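Local coordinates for protein cellulase (Uncultured bacterium, PDB 6XSO) that probably hydrolyses beta-1,4 linkages within cellulose and related plant polysaccharides such as xylan, as a broad-specificity family 5 endoglucanase, at residues T125-D130 against N181-A186; I136-A141 against T200-A205; E175-L180 against T233-N238. One frame throughout, in Å; residues are numbered along the deposited sequence.

Interaction 1. Residues T125-D130 against N181-A186; sequences TGADKD and NSWCFA
The backbones of Ala127 and Asn181 come closest here, 5.1 Å apart between their CA atoms, where two irregular loops meet with neither helix nor strand on either side. Asn181 sits in the left-handed region of the backbone map and sends its side chain straight across to the other loop. Its CG lies anti to its own carbonyl carbon (chi1 -59°), and this carries the amide over to the main chain at Ala127 and Asp128. There OD1 of Asn181 accepts from Asp128 N at 3.0 Å. The bond is nearly straight at the hydrogen, yet the N-H arrives from well above the plane of the amide carbonyl, 63° out of it. The same OD1 rests against Ala127 CA at 3.3 Å. On the other branch of the amide, Asn181 ND2 reaches back to Asp128 OD2, a long and weak bond of 3.4 Å. Asp128 and Asn181 cross nearly at right angles, with the carboxylate turned 80° from the amide. The stronger partners of the carboxylate lie outside this pair: OD1 makes a salt bridge with Lys137 and also receives Ser134 N. To one side, the methyl of Ala127 meets the indole of Trp183 obliquely, CB to CZ2 at 4.2 Å, while the same tryptophan also touches Glu175. Gly126 O, in the same loop, is hydrogen-bonded to Ser134 OG. The chemistry is that of one amide gripping one residue twice: Asn181 takes the backbone N-H of Asp128 and offers its own N-H to that residue's side chain. With the carboxylate already held at OD1, the long bond to OD2 probably adds little, and the backbone N-H to Asn181 OD1 carries the contact.

Interaction 2. Residues I136-A141 against T200-A205; sequences IKADEA and TSAYNA
Glu140 and Ser201 meet through the main chain of one and the hydroxyl of the other. Ser201 OG, turned opposite its own N (chi1 -174°), accepts Glu140 N at 2.8 Å in a nearly straight bond. That N-H belongs to the first residue of helix 140-161, so a serine of the next helix satisfies it. Asp139, the N-cap, turns away from the contact and serves its own helix: its OD1 takes Asn142 N and, weakly, Ala141 N. The Glu140 chain, extended beyond CG (chi1 -165°), runs out to the neighbouring helix and crosses Asn204 at a slant, where OE1 meets Asn204 ND2 at 2.9 Å. The two flat groups stand almost perpendicular, 85° apart; the glutamate oxygen lies in the plane of the amide, whereas the N-H comes down on the carboxylate from above its plane. Short side chains fill the rest. Ala205 CB presses on Asp139 N at 3.2 Å, and Ala138, the central residue of an inverse gamma turn, turns its O to Ala202 CA in a CA-H...O contact of 3.2 Å. Small alanines thus let the chain entering helix 140-161 lie directly on helix 196-219, two neighbouring outer helices of the (beta/alpha)8 barrel, while Ala138 also bonds to Leu177 in the loop after strand 168-171.

Interaction 3. Residues E175-L180 against T233-N238; sequences EMLDKL and TYAAAN
The ring of Tyr234 has Met176 O over one face, 3.6 Å above the plane and displaced toward the rim, while Asp178 N comes in at its edge, near the plane; Leu177 CA approaches obliquely. The edge contact is a hydrogen bond: Asp178 N gives to Tyr234 OH at 3.0 Å, close to straight. Tyr234 CG is anti to the backbone N (chi1 178°), which lays the ring alongside 176-178 and puts the hydroxyl at its far end. That hydroxyl has a second partner, Ser182 O. The Asp178 carboxylate, turned 60° from the ring, approaches OH without bonding to it; its OD2 is taken by Ser187 N and Ser182 OG instead. Met176 is held at both ends of its backbone. Its O accepts Ala235 N at 2.9 Å, bent to 140° at the hydrogen, and a water accepting from Met176 N at 2.8 Å passes the link on to Thr233 O. Residues 233-236 form a type II turn, with Ala235 in the left-handed region and Ala236 N returning to Thr233 O. Against this turn Leu177 CD2 packs very tightly on Ala235 CB, 3.3 Å apart, and Glu175 CG lies on the methyl of Ala236 at 3.7 Å. The carboxylate of Glu175 goes further, with OE2 bonded to His269 ND1. These are the loops leaving strands 168-171 and 229-232, adjacent in the closed parallel barrel, and they join at the C-terminal ends of the strands, the side where family 5 hydrolases have their active site. Strand 264-270 borders the contact next to Ala236, helix 249-252 supports Tyr234 through Pro250, and Met176 packs on Ile206 and Tyr209 of helix 196-219.

From the N terminus, the loop after strand 116-119 supplies 125-130 and then 136-141, which runs into helix 140-161. After strand 168-171 come 175-180 and 181-186 in direct succession, then 200-205 on helix 196-219, and finally 233-238 beyond strand 229-232. Interaction 1 closes the chain from 125 to 186, interaction 2 from 136 to 205 and interaction 3 from 175 to 238; each crosses the other two and none nests. Together they tie the loops after three consecutive strands, and the chain entering helix 140-161 to helix 196-219. Ala186 N probably bonds Tyr203 OH, Thr125 OG1 probably bonds Glu175 N, and Met176 packs on Lys137 and Ala138.

Interaction 1. Residues T125-D130 against N181-A186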
ATOM      1  N   THR A 125       2.815  10.311  -5.170  1.00 20.41           N
ATOM      2  CA  THR A 125       4.204   9.899  -5.286  1.00 19.35           C
ATOM      3  C   THR A 125       4.420   9.220  -6.635  1.00 22.78           C
ATOM      4  O   THR A 125       3.471   8.832  -7.330  1.00 22.63           O
ATOM      5  CB  THR A 125       4.596   8.881  -4.206  1.00 19.51           C
ATOM      6  OG1 THR A 125       3.910   7.638  -4.441  1.00 19.75           O
ATOM      7  CG2 THR A 125       4.305   9.371  -2.806  1.00 22.42           C
ATOM      8  N   GLY A 126       5.694   9.042  -6.982  1.00 21.21           N
ATOM      9  CA  GLY A 126       6.088   8.137  -8.040  1.00 21.55           C
ATOM     10  C   GLY A 126       6.956   8.775  -9.101  1.00 21.89           C
ATOM     11  O   GLY A 126       7.421   9.914  -8.983  1.00 23.79           O
ATOM     12  N   ALA A 127       7.207   8.003 -10.153  1.00 23.01           N
ATOM     13  CA  ALA A 127       8.117   8.423 -11.206  1.00 23.86           C
ATOM     14  C   ALA A 127       7.462   9.427 -12.150  1.00 25.71           C
ATOM     15  O   ALA A 127       6.376   9.179 -12.694  1.00 27.93           O
ATOM     16  CB  ALA A 127       8.572   7.193 -11.995  1.00 26.88           C
ATOM     17  N   ASP A 128       8.133  10.553 -12.350  1.00 25.74           N
ATOM     18  CA  ASP A 128       7.685  11.523 -13.336  1.00 27.53           C
ATOM     19  C   ASP A 128       7.637  10.891 -14.717  1.00 32.19           C
ATOM     20  O   ASP A 128       8.514  10.103 -15.085  1.00 35.55           O
ATOM     21  CB  ASP A 128       8.665  12.686 -13.423  1.00 27.41           C
ATOM     22  CG  ASP A 128       8.878  13.388 -12.109  1.00 29.37           C
ATOM     23  OD1 ASP A 128       7.939  13.409 -11.280  1.00 31.08           O
ATOM     24  OD2 ASP A 128       9.995  13.936 -11.941  1.00 32.83           O
ATOM     25  N   LYS A 129       6.646  11.289 -15.512  1.00 32.56           N
ATOM     26  CA  LYS A 129       6.525  10.773 -16.873  1.00 38.99           C
ATOM     27  C   LYS A 129       5.628  11.703 -17.665  1.00 36.35           C
ATOM     28  O   LYS A 129       4.446  11.847 -17.337  1.00 47.60           O
ATOM     29  CB  LYS A 129       5.936   9.356 -16.836  1.00 40.20           C
ATOM     30  CG  LYS A 129       5.628   8.730 -18.185  1.00 50.19           C
ATOM     31  CD  LYS A 129       6.856   8.633 -19.069  1.00 62.54           C
ATOM     32  CE  LYS A 129       6.686   7.541 -20.120  1.00 73.16           C
ATOM     33  NZ  LYS A 129       5.268   7.387 -20.558  1.00 84.03           N
ATOM     34  N   ASP A 130       6.187  12.328 -18.699  1.00 42.39           N
ATOM     35  CA  ASP A 130       5.445  13.204 -19.610  1.00 45.61           C
ATOM     36  C   ASP A 130       4.787  14.304 -18.789  1.00 41.27           C
ATOM     37  O   ASP A 130       5.508  15.030 -18.083  1.00 44.34           O
ATOM     38  CB  ASP A 130       4.521  12.337 -20.465  1.00 47.48           C
ATOM     39  CG  ASP A 130       5.284  11.363 -21.333  1.00 48.97           C
ATOM     40  OD1 ASP A 130       6.363  11.738 -21.837  1.00 52.66           O
ATOM     41  OD2 ASP A 130       4.805  10.221 -21.498  1.00 56.29           O
ATOM     42  N   ASN A 181      14.000   9.979  -9.830  1.00 20.27           N
ATOM     43  CA  ASN A 181      13.069   8.876 -10.015  1.00 19.38           C
ATOM     44  C   ASN A 181      13.776   7.535  -9.881  1.00 21.07           C
ATOM     45  O   ASN A 181      13.486   6.582 -10.607  1.00 23.11           O
ATOM     46  CB  ASN A 181      12.323   9.024 -11.337  1.00 23.85           C
ATOM     47  CG  ASN A 181      11.559  10.326 -11.404  1.00 22.11           C
ATOM     48  OD1 ASN A 181      10.622  10.532 -10.637  1.00 25.66           O
ATOM     49  ND2 ASN A 181      11.993  11.239 -12.278  1.00 29.39           N
ATOM     50  N   SER A 182      14.692   7.449  -8.912  1.00 21.15           N
ATOM     51  CA  SER A 182      15.474   6.233  -8.739  1.00 20.50           C
ATOM     52  C   SER A 182      14.643   5.118  -8.115  1.00 21.73           C
ATOM     53  O   SER A 182      14.067   5.286  -7.034  1.00 21.23           O
ATOM     54  CB  SER A 182      16.649   6.491  -7.792  1.00 20.79           C
ATOM     55  OG  SER A 182      17.543   7.464  -8.276  1.00 21.22           O
ATOM     56  N   TRP A 183      14.624   3.962  -8.776  1.00 21.25           N
ATOM     57  CA  TRP A 183      14.130   2.737  -8.161  1.00 20.37           C
ATOM     58  C   TRP A 183      15.262   2.068  -7.378  1.00 20.32           C
ATOM     59  O   TRP A 183      16.426   2.472  -7.440  1.00 20.32           O
ATOM     60  CB  TRP A 183      13.515   1.802  -9.228  1.00 21.70           C
ATOM     61  CG  TRP A 183      12.304   2.430  -9.858  1.00 21.40           C
ATOM     62  CD1 TRP A 183      12.224   3.009 -11.094  1.00 22.75           C
ATOM     63  CD2 TRP A 183      11.022   2.598  -9.252  1.00 19.43           C
ATOM     64  NE1 TRP A 183      10.974   3.525 -11.295  1.00 24.20           N
ATOM     65  CE2 TRP A 183      10.205   3.271 -10.187  1.00 20.37           C
ATOM     66  CE3 TRP A 183      10.459   2.191  -8.038  1.00 21.36           C
ATOM     67  CZ2 TRP A 183       8.873   3.581  -9.926  1.00 21.86           C
ATOM     68  CZ3 TRP A 183       9.136   2.515  -7.772  1.00 22.50           C
ATOM     69  CH2 TRP A 183       8.356   3.200  -8.713  1.00 23.67           C
ATOM     70  N   CYS A 184      14.895   1.017  -6.629  1.00 22.12           N
ATOM     71  CA  CYS A 184      15.829   0.108  -5.963  1.00 20.58           C
ATOM     72  C   CYS A 184      16.411   0.699  -4.685  1.00 21.22           C
ATOM     73  O   CYS A 184      16.306   0.098  -3.611  1.00 20.49           O
ATOM     74  CB  CYS A 184      16.966  -0.359  -6.892  1.00 22.12           C
ATOM     75  SG  CYS A 184      16.397  -1.073  -8.442  1.00 25.53           S
ATOM     76  N   PHE A 185      17.027   1.875  -4.787  1.00 20.35           N
ATOM     77  CA  PHE A 185      17.547   2.588  -3.631  1.00 21.64           C
ATOM     78  C   PHE A 185      17.764   4.044  -4.030  1.00 20.27           C
ATOM     79  O   PHE A 185      17.904   4.369  -5.214  1.00 20.18           O
ATOM     80  CB  PHE A 185      18.829   1.926  -3.093  1.00 19.84           C
ATOM     81  CG  PHE A 185      19.940   1.810  -4.098  1.00 19.61           C
ATOM     82  CD1 PHE A 185      20.819   2.863  -4.323  1.00 21.13           C
ATOM     83  CD2 PHE A 185      20.115   0.627  -4.817  1.00 23.84           C
ATOM     84  CE1 PHE A 185      21.847   2.739  -5.262  1.00 23.60           C
ATOM     85  CE2 PHE A 185      21.140   0.508  -5.746  1.00 22.37           C
ATOM     86  CZ  PHE A 185      21.994   1.565  -5.970  1.00 23.74           C
ATOM     87  N   ALA A 186      17.777   4.928  -3.029  1.00 20.10           N
ATOM     88  CA  ALA A 186      17.892   6.351  -3.318  1.00 20.18           C
ATOM     89  C   ALA A 186      19.208   6.642  -4.034  1.00 19.65           C
ATOM     90  O   ALA A 186      20.282   6.192  -3.613  1.00 20.78           O
ATOM     91  CB  ALA A 186      17.786   7.178  -2.043  1.00 21.60           C
TER

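Interaction 2. Residues I136-A141 against T200-A205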
ATOM      1  N   ILE A 136       4.974  14.640  -4.163  1.00 22.82           N
ATOM      2  CA  ILE A 136       5.618  14.147  -2.952  1.00 21.01           C
ATOM      3  C   ILE A 136       6.878  13.410  -3.401  1.00 21.54           C
ATOM      4  O   ILE A 136       6.787  12.358  -4.039  1.00 23.13           O
ATOM      5  CB  ILE A 136       4.700  13.233  -2.134  1.00 22.77           C
ATOM      6  CG1 ILE A 136       3.413  13.968  -1.768  1.00 22.99           C
ATOM      7  CG2 ILE A 136       5.428  12.734  -0.888  1.00 24.15           C
ATOM      8  CD1 ILE A 136       2.381  13.076  -1.109  1.00 24.13           C
ATOM      9  N   LYS A 137       8.047  13.955  -3.089  1.00 22.60           N
ATOM     10  CA  LYS A 137       9.308  13.349  -3.495  1.00 21.42           C
ATOM     11  C   LYS A 137      10.232  13.148  -2.303  1.00 23.60           C
ATOM     12  O   LYS A 137      10.239  13.942  -1.355  1.00 22.84           O
ATOM     13  CB  LYS A 137      10.033  14.206  -4.534  1.00 23.33           C
ATOM     14  CG  LYS A 137       9.216  14.466  -5.792  1.00 22.78           C
ATOM     15  CD  LYS A 137      10.110  14.988  -6.900  1.00 24.12           C
ATOM     16  CE  LYS A 137       9.389  15.227  -8.203  1.00 26.24           C
ATOM     17  NZ  LYS A 137       8.770  13.988  -8.734  1.00 25.42           N
ATOM     18  N   ALA A 138      11.037  12.084  -2.386  1.00 19.81           N
ATOM     19  CA  ALA A 138      12.050  11.775  -1.376  1.00 19.57           C
ATOM     20  C   ALA A 138      13.256  12.661  -1.647  1.00 23.72           C
ATOM     21  O   ALA A 138      14.273  12.249  -2.212  1.00 22.32           O
ATOM     22  CB  ALA A 138      12.405  10.293  -1.406  1.00 20.50           C
ATOM     23  N   ASP A 139      13.101  13.922  -1.258  1.00 22.65           N
ATOM     24  CA  ASP A 139      14.071  14.982  -1.488  1.00 22.79           C
ATOM     25  C   ASP A 139      13.810  15.960  -0.358  1.00 22.86           C
ATOM     26  O   ASP A 139      12.655  16.354  -0.167  1.00 23.11           O
ATOM     27  CB  ASP A 139      13.834  15.635  -2.838  1.00 25.39           C
ATOM     28  CG  ASP A 139      14.782  16.787  -3.100  1.00 24.43           C
ATOM     29  OD1 ASP A 139      14.620  17.878  -2.492  1.00 25.04           O
ATOM     30  OD2 ASP A 139      15.731  16.614  -3.896  1.00 25.37           O
ATOM     31  N   GLU A 140      14.833  16.271   0.446  1.00 20.00           N
ATOM     32  CA  GLU A 140      14.574  17.027   1.669  1.00 20.49           C
ATOM     33  C   GLU A 140      14.077  18.439   1.371  1.00 21.83           C
ATOM     34  O   GLU A 140      13.319  19.009   2.158  1.00 23.72           O
ATOM     35  CB  GLU A 140      15.810  17.050   2.580  1.00 21.46           C
ATOM     36  CG  GLU A 140      15.470  17.509   3.988  1.00 23.65           C
ATOM     37  CD  GLU A 140      16.607  17.333   4.957  1.00 24.68           C
ATOM     38  OE1 GLU A 140      17.607  16.699   4.577  1.00 23.50           O
ATOM     39  OE2 GLU A 140      16.467  17.867   6.082  1.00 26.44           O
ATOM     40  N   ALA A 141      14.485  19.032   0.248  1.00 22.62           N
ATOM     41  CA  ALA A 141      13.920  20.329  -0.123  1.00 21.93           C
ATOM     42  C   ALA A 141      12.430  20.204  -0.467  1.00 22.75           C
ATOM     43  O   ALA A 141      11.618  21.059  -0.108  1.00 25.61           O
ATOM     44  CB  ALA A 141      14.714  20.963  -1.270  1.00 26.66           C
ATOM     45  N   THR A 200      21.284  10.774   0.971  1.00 21.18           N
ATOM     46  CA  THR A 200      21.079  11.257   2.333  1.00 20.63           C
ATOM     47  C   THR A 200      19.850  12.150   2.409  1.00 22.05           C
ATOM     48  O   THR A 200      19.073  12.072   3.370  1.00 22.26           O
ATOM     49  CB  THR A 200      22.344  11.986   2.799  1.00 22.42           C
ATOM     50  OG1 THR A 200      23.436  11.059   2.853  1.00 23.82           O
ATOM     51  CG2 THR A 200      22.139  12.619   4.164  1.00 24.07           C
ATOM     52  N   SER A 201      19.654  12.997   1.392  1.00 20.66           N
ATOM     53  CA  SER A 201      18.478  13.856   1.334  1.00 20.60           C
ATOM     54  C   SER A 201      17.212  13.025   1.264  1.00 20.01           C
ATOM     55  O   SER A 201      16.205  13.339   1.915  1.00 21.34           O
ATOM     56  CB  SER A 201      18.583  14.756   0.097  1.00 22.45           C
ATOM     57  OG  SER A 201      17.544  15.720   0.048  1.00 21.82           O
ATOM     58  N   ALA A 202      17.265  11.946   0.487  1.00 20.87           N
ATOM     59  CA  ALA A 202      16.087  11.126   0.233  1.00 20.55           C
ATOM     60  C   ALA A 202      15.615  10.426   1.493  1.00 19.06           C
ATOM     61  O   ALA A 202      14.416  10.433   1.796  1.00 20.32           O
ATOM     62  CB  ALA A 202      16.428  10.118  -0.855  1.00 18.97           C
ATOM     63  N   TYR A 203      16.539   9.845   2.262  1.00 21.03           N
ATOM     64  CA  TYR A 203      16.121   9.165   3.488  1.00 21.74           C
ATOM     65  C   TYR A 203      15.683  10.155   4.557  1.00 21.39           C
ATOM     66  O   TYR A 203      14.745   9.873   5.309  1.00 21.92           O
ATOM     67  CB  TYR A 203      17.193   8.176   3.959  1.00 21.46           C
ATOM     68  CG  TYR A 203      17.473   7.124   2.906  1.00 20.53           C
ATOM     69  CD1 TYR A 203      16.464   6.299   2.418  1.00 21.08           C
ATOM     70  CD2 TYR A 203      18.731   6.953   2.388  1.00 21.11           C
ATOM     71  CE1 TYR A 203      16.717   5.359   1.444  1.00 19.57           C
ATOM     72  CE2 TYR A 203      18.988   6.007   1.414  1.00 20.00           C
ATOM     73  CZ  TYR A 203      17.973   5.212   0.935  1.00 19.18           C
ATOM     74  OH  TYR A 203      18.206   4.275  -0.046  1.00 21.74           O
ATOM     75  N   ASN A 204      16.303  11.338   4.620  1.00 20.76           N
ATOM     76  CA  ASN A 204      15.781  12.370   5.510  1.00 20.61           C
ATOM     77  C   ASN A 204      14.343  12.736   5.140  1.00 20.88           C
ATOM     78  O   ASN A 204      13.504  12.969   6.023  1.00 21.61           O
ATOM     79  CB  ASN A 204      16.651  13.623   5.437  1.00 20.88           C
ATOM     80  CG  ASN A 204      17.953  13.490   6.213  1.00 23.27           C
ATOM     81  OD1 ASN A 204      18.211  12.486   6.885  1.00 27.25           O
ATOM     82  ND2 ASN A 204      18.799  14.513   6.110  1.00 22.04           N
ATOM     83  N   ALA A 205      14.054  12.834   3.836  1.00 20.47           N
ATOM     84  CA  ALA A 205      12.704  13.180   3.383  1.00 20.25           C
ATOM     85  C   ALA A 205      11.700  12.069   3.691  1.00 21.77           C
ATOM     86  O   ALA A 205      10.599  12.345   4.174  1.00 20.96           O
ATOM     87  CB  ALA A 205      12.709  13.479   1.885  1.00 22.63           C
TER

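Interaction 3. Residues E175-L180 against T233-N238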
ATOM      1  N   GLU A 175       4.972   5.032  -3.277  1.00 18.54           N
ATOM      2  CA  GLU A 175       6.294   4.711  -3.823  1.00 19.35           C
ATOM      3  C   GLU A 175       7.015   6.037  -4.045  1.00 20.62           C
ATOM      4  O   GLU A 175       7.056   6.570  -5.158  1.00 19.62           O
ATOM      5  CB  GLU A 175       6.189   3.860  -5.114  1.00 19.12           C
ATOM      6  CG  GLU A 175       5.764   2.423  -4.828  1.00 18.44           C
ATOM      7  CD  GLU A 175       5.629   1.559  -6.048  1.00 20.89           C
ATOM      8  OE1 GLU A 175       5.655   2.056  -7.184  1.00 20.24           O
ATOM      9  OE2 GLU A 175       5.499   0.326  -5.873  1.00 20.08           O
ATOM     10  N   MET A 176       7.555   6.591  -2.967  1.00 18.84           N
ATOM     11  CA  MET A 176       8.187   7.901  -3.025  1.00 19.79           C
ATOM     12  C   MET A 176       9.621   7.744  -3.520  1.00 19.62           C
ATOM     13  O   MET A 176      10.401   6.961  -2.962  1.00 19.41           O
ATOM     14  CB  MET A 176       8.190   8.549  -1.636  1.00 18.14           C
ATOM     15  CG  MET A 176       8.404  10.038  -1.711  1.00 20.56           C
ATOM     16  SD  MET A 176       8.764  10.857  -0.156  1.00 21.04           S
ATOM     17  CE  MET A 176       7.473  10.266   0.927  1.00 20.84           C
ATOM     18  N   LEU A 177       9.975   8.513  -4.545  1.00 20.43           N
ATOM     19  CA  LEU A 177      11.277   8.448  -5.197  1.00 18.78           C
ATOM     20  C   LEU A 177      11.993   9.785  -5.065  1.00 20.91           C
ATOM     21  O   LEU A 177      11.377  10.819  -4.789  1.00 21.41           O
ATOM     22  CB  LEU A 177      11.123   8.122  -6.689  1.00 20.15           C
ATOM     23  CG  LEU A 177      10.193   6.969  -7.062  1.00 19.16           C
ATOM     24  CD1 LEU A 177      10.165   6.745  -8.567  1.00 23.12           C
ATOM     25  CD2 LEU A 177      10.585   5.688  -6.338  1.00 20.43           C
ATOM     26  N   ASP A 178      13.311   9.752  -5.274  1.00 19.07           N
ATOM     27  CA  ASP A 178      14.121  10.962  -5.303  1.00 19.36           C
ATOM     28  C   ASP A 178      13.812  11.745  -6.575  1.00 20.64           C
ATOM     29  O   ASP A 178      12.981  11.357  -7.398  1.00 21.29           O
ATOM     30  CB  ASP A 178      15.602  10.612  -5.127  1.00 20.83           C
ATOM     31  CG  ASP A 178      16.165   9.799  -6.277  1.00 20.51           C
ATOM     32  OD1 ASP A 178      15.582   9.813  -7.380  1.00 21.65           O
ATOM     33  OD2 ASP A 178      17.212   9.144  -6.077  1.00 21.24           O
ATOM     34  N   LYS A 179      14.476  12.893  -6.729  1.00 21.35           N
ATOM     35  CA  LYS A 179      14.184  13.734  -7.877  1.00 21.14           C
ATOM     36  C   LYS A 179      14.692  13.150  -9.179  1.00 24.71           C
ATOM     37  O   LYS A 179      14.362  13.692 -10.241  1.00 25.31           O
ATOM     38  CB  LYS A 179      14.757  15.146  -7.679  1.00 22.74           C
ATOM     39  CG  LYS A 179      16.248  15.290  -7.814  1.00 21.99           C
ATOM     40  CD  LYS A 179      16.687  16.714  -7.543  1.00 23.27           C
ATOM     41  CE  LYS A 179      18.186  16.817  -7.509  1.00 24.16           C
ATOM     42  NZ  LYS A 179      18.618  18.229  -7.233  1.00 25.30           N
ATOM     43  N   LEU A 180      15.489  12.085  -9.116  1.00 22.47           N
ATOM     44  CA  LEU A 180      15.961  11.357 -10.284  1.00 22.30           C
ATOM     45  C   LEU A 180      15.073  10.170 -10.605  1.00 23.35           C
ATOM     46  O   LEU A 180      15.367   9.438 -11.552  1.00 24.02           O
ATOM     47  CB  LEU A 180      17.379  10.838 -10.034  1.00 22.24           C
ATOM     48  CG  LEU A 180      18.369  11.863  -9.477  1.00 24.11           C
ATOM     49  CD1 LEU A 180      19.673  11.173  -9.098  1.00 27.57           C
ATOM     50  CD2 LEU A 180      18.632  12.987 -10.453  1.00 28.59           C
ATOM     51  N   THR A 233       8.804   2.212   2.965  1.00 19.01           N
ATOM     52  CA  THR A 233      10.197   2.504   2.688  1.00 19.37           C
ATOM     53  C   THR A 233      10.313   3.359   1.426  1.00 19.28           C
ATOM     54  O   THR A 233       9.368   3.462   0.628  1.00 18.64           O
ATOM     55  CB  THR A 233      10.941   1.201   2.439  1.00 18.12           C
ATOM     56  OG1 THR A 233      10.272   0.504   1.387  1.00 17.76           O
ATOM     57  CG2 THR A 233      10.987   0.334   3.683  1.00 18.96           C
ATOM     58  N   TYR A 234      11.492   3.955   1.235  1.00 19.52           N
ATOM     59  CA  TYR A 234      11.881   4.561  -0.032  1.00 19.62           C
ATOM     60  C   TYR A 234      11.460   3.665  -1.187  1.00 17.86           C
ATOM     61  O   TYR A 234      11.845   2.496  -1.234  1.00 18.25           O
ATOM     62  CB  TYR A 234      13.432   4.801  -0.087  1.00 19.58           C
ATOM     63  CG  TYR A 234      13.808   5.394  -1.424  1.00 19.09           C
ATOM     64  CD1 TYR A 234      14.088   4.598  -2.506  1.00 17.49           C
ATOM     65  CD2 TYR A 234      13.808   6.778  -1.618  1.00 18.33           C
ATOM     66  CE1 TYR A 234      14.336   5.149  -3.762  1.00 20.03           C
ATOM     67  CE2 TYR A 234      14.066   7.317  -2.852  1.00 18.47           C
ATOM     68  CZ  TYR A 234      14.321   6.499  -3.917  1.00 19.68           C
ATOM     69  OH  TYR A 234      14.557   7.069  -5.146  1.00 20.93           O
ATOM     70  N   ALA A 235      10.670   4.200  -2.125  1.00 19.28           N
ATOM     71  CA  ALA A 235      10.200   3.509  -3.329  1.00 17.57           C
ATOM     72  C   ALA A 235       9.351   2.266  -3.040  1.00 16.81           C
ATOM     73  O   ALA A 235       9.036   1.496  -3.968  1.00 19.02           O
ATOM     74  CB  ALA A 235      11.339   3.145  -4.293  1.00 19.75           C
ATOM     75  N   ALA A 236       8.951   2.059  -1.779  1.00 18.23           N
ATOM     76  CA  ALA A 236       8.432   0.765  -1.335  1.00 17.22           C
ATOM     77  C   ALA A 236       9.407  -0.374  -1.677  1.00 16.46           C
ATOM     78  O   ALA A 236       9.027  -1.536  -1.832  1.00 17.79           O
ATOM     79  CB  ALA A 236       7.013   0.518  -1.856  1.00 18.37           C
ATOM     80  N   ALA A 237      10.697  -0.046  -1.777  1.00 17.05           N
ATOM     81  CA  ALA A 237      11.724  -1.036  -2.051  1.00 18.71           C
ATOM     82  C   ALA A 237      11.851  -2.000  -0.877  1.00 20.08           C
ATOM     83  O   ALA A 237      11.650  -1.634   0.284  1.00 19.46           O
ATOM     84  CB  ALA A 237      13.064  -0.337  -2.311  1.00 20.80           C
ATOM     85  N   ASN A 238      12.197  -3.246  -1.180  1.00 19.58           N
ATOM     86  CA  ASN A 238      12.137  -4.305  -0.176  1.00 18.93           C
ATOM     87  C   ASN A 238      13.499  -4.832   0.257  1.00 21.35           C
ATOM     88  O   ASN A 238      13.555  -5.732   1.104  1.00 20.08           O
ATOM     89  CB  ASN A 238      11.255  -5.455  -0.661  1.00 19.71           C
ATOM     90  CG  ASN A 238      11.769  -6.086  -1.931  1.00 21.26           C
ATOM     91  OD1 ASN A 238      12.965  -6.390  -2.073  1.00 21.17           O
ATOM     92  ND2 ASN A 238      10.852  -6.321  -2.863  1.00 22.36           N
TER
HETATM   93  O   HOH W   1       7.425   5.045  -0.597  1.00 19.22           O